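Local coordinates for sensor protein CpxA (Vibrio parahaemolyticus, PDB 3V67), which is probably a membrane-bound sensor histidine kinase of a two-component system, represented here by its periplasmic signal-sensing domain, at residues V67-K72 with F76-M81. Numbering follows the deposited sequence.
Sequences VLTTDK and FQLRAM
Val67, Thr69 and Asp71 meet Leu78 and Met81 in a small, mostly apolar surface contact between helix 75-87 and strand 67-68 with the loop that follows it. No hydrogen bond crosses it. Val67 lies in the short strand 67-68, outermost in the sheet of this chain, and points toward the helix. Both of its methyls touch one atom of Met81, with CG2 3.9 Å from Met81 CG. Beyond CG the Met81 chain bends twice, and its side chain also touches Phe59, Ile104 and Tyr120 of the sheet. This is the periplasmic domain of CpxA, which has a PAS fold; helix 75-87 follows strand 67-68 after a short loop and packs on the antiparallel sheet through side chains such as Met81. Leu78, one turn before Met81, spreads its two methyls along residues 67-71. CD1 meets Thr69 CG2 tip to tip at 4.1 Å and also lies near Val67 CG1. Asp71 is exposed and poorly ordered, so its OD1, 4.0 Å from Leu78 CD2, marks a loose and tentative contact. Thr69 OG1 is anti to the backbone N (chi1 -171°), which leaves the methyl to face Leu78 while the hydroxyl hydrogen-bonds Glu45 OE1.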
# COMPACT_ATOMS: atom_id res chain seq x y z
N VAL A 67 -15.65 20.58 6.18
CA VAL A 67 -16.20 19.23 6.22
C VAL A 67 -17.72 19.28 6.41
O VAL A 67 -18.22 20.00 7.27
CB VAL A 67 -15.58 18.39 7.36
CG1 VAL A 67 -16.21 17.00 7.43
CG2 VAL A 67 -14.07 18.28 7.18
N LEU A 68 -18.45 18.53 5.59
CA LEU A 68 -19.91 18.51 5.67
C LEU A 68 -20.41 17.18 6.18
O LEU A 68 -20.28 16.16 5.51
CB LEU A 68 -20.52 18.77 4.29
CG LEU A 68 -20.00 20.00 3.55
CD1 LEU A 68 -20.71 20.14 2.21
CD2 LEU A 68 -20.18 21.25 4.39
N THR A 69 -21.00 17.19 7.37
CA THR A 69 -21.53 15.98 7.98
C THR A 69 -22.53 16.31 9.07
O THR A 69 -22.46 17.38 9.68
CB THR A 69 -20.39 15.09 8.55
OG1 THR A 69 -20.92 13.82 8.96
CG2 THR A 69 -19.73 15.79 9.74
N THR A 70 -23.48 15.40 9.30
CA THR A 70 -24.30 15.46 10.50
C THR A 70 -23.42 14.82 11.56
O THR A 70 -22.83 13.78 11.30
CB THR A 70 -25.58 14.61 10.35
OG1 THR A 70 -25.31 13.27 10.78
CG2 THR A 70 -26.04 14.59 8.90
N ASP A 71 -23.32 15.41 12.75
CA ASP A 71 -22.35 14.89 13.72
C ASP A 71 -22.51 13.39 14.02
O ASP A 71 -23.60 12.92 14.34
CB ASP A 71 -22.39 15.68 15.02
CG ASP A 71 -21.24 15.33 15.94
OD1 ASP A 71 -20.26 16.09 15.99
OD2 ASP A 71 -21.31 14.27 16.60
N LYS A 72 -21.42 12.64 13.89
CA LYS A 72 -21.45 11.19 14.07
C LYS A 72 -20.74 10.73 15.35
O LYS A 72 -19.76 11.34 15.79
CB LYS A 72 -20.90 10.47 12.84
CG LYS A 72 -21.63 9.17 12.48
CD LYS A 72 -21.15 8.59 11.16
CE LYS A 72 -22.24 8.64 10.10
NZ LYS A 72 -21.74 8.23 8.76
N PHE A 76 -13.15 11.02 16.79
CA PHE A 76 -11.82 10.77 16.25
C PHE A 76 -11.79 10.82 14.72
O PHE A 76 -10.96 11.52 14.13
CB PHE A 76 -11.29 9.43 16.75
CG PHE A 76 -10.18 8.87 15.93
CD1 PHE A 76 -8.91 9.42 15.98
CD2 PHE A 76 -10.39 7.78 15.10
CE1 PHE A 76 -7.88 8.91 15.22
CE2 PHE A 76 -9.37 7.26 14.34
CZ PHE A 76 -8.11 7.82 14.40
N GLN A 77 -12.70 10.09 14.09
CA GLN A 77 -12.82 10.08 12.64
C GLN A 77 -13.04 11.49 12.10
O GLN A 77 -12.56 11.84 11.02
CB GLN A 77 -13.97 9.16 12.21
CG GLN A 77 -13.85 7.73 12.71
CD GLN A 77 -15.07 6.89 12.41
OE1 GLN A 77 -16.14 7.41 12.08
NE2 GLN A 77 -14.92 5.57 12.52
N LEU A 78 -13.77 12.29 12.87
CA LEU A 78 -14.08 13.66 12.48
C LEU A 78 -12.84 14.55 12.53
O LEU A 78 -12.60 15.35 11.61
CB LEU A 78 -15.19 14.21 13.39
CG LEU A 78 -16.04 15.36 12.86
CD1 LEU A 78 -15.94 15.46 11.34
CD2 LEU A 78 -17.48 15.16 13.29
N ARG A 79 -12.06 14.41 13.60
CA ARG A 79 -10.80 15.12 13.73
C ARG A 79 -9.85 14.77 12.58
O ARG A 79 -9.28 15.65 11.93
CB ARG A 79 -10.13 14.79 15.06
CG ARG A 79 -10.45 15.75 16.19
CD ARG A 79 -11.45 15.17 17.16
NE ARG A 79 -11.03 13.87 17.67
CZ ARG A 79 -11.39 13.37 18.84
NH1 ARG A 79 -12.18 14.07 19.65
NH2 ARG A 79 -10.96 12.18 19.23
N ALA A 80 -9.71 13.47 12.34
CA ALA A 80 -8.85 12.97 11.27
C ALA A 80 -9.28 13.54 9.92
O ALA A 80 -8.45 13.99 9.14
CB ALA A 80 -8.87 11.45 11.24
N MET A 81 -10.59 13.52 9.66
CA MET A 81 -11.11 14.05 8.39
C MET A 81 -10.82 15.53 8.23
O MET A 81 -10.36 15.96 7.17
CB MET A 81 -12.61 13.78 8.25
CG MET A 81 -13.23 14.44 7.01
SD MET A 81 -12.35 14.08 5.47
CE MET A 81 -12.36 12.30 5.46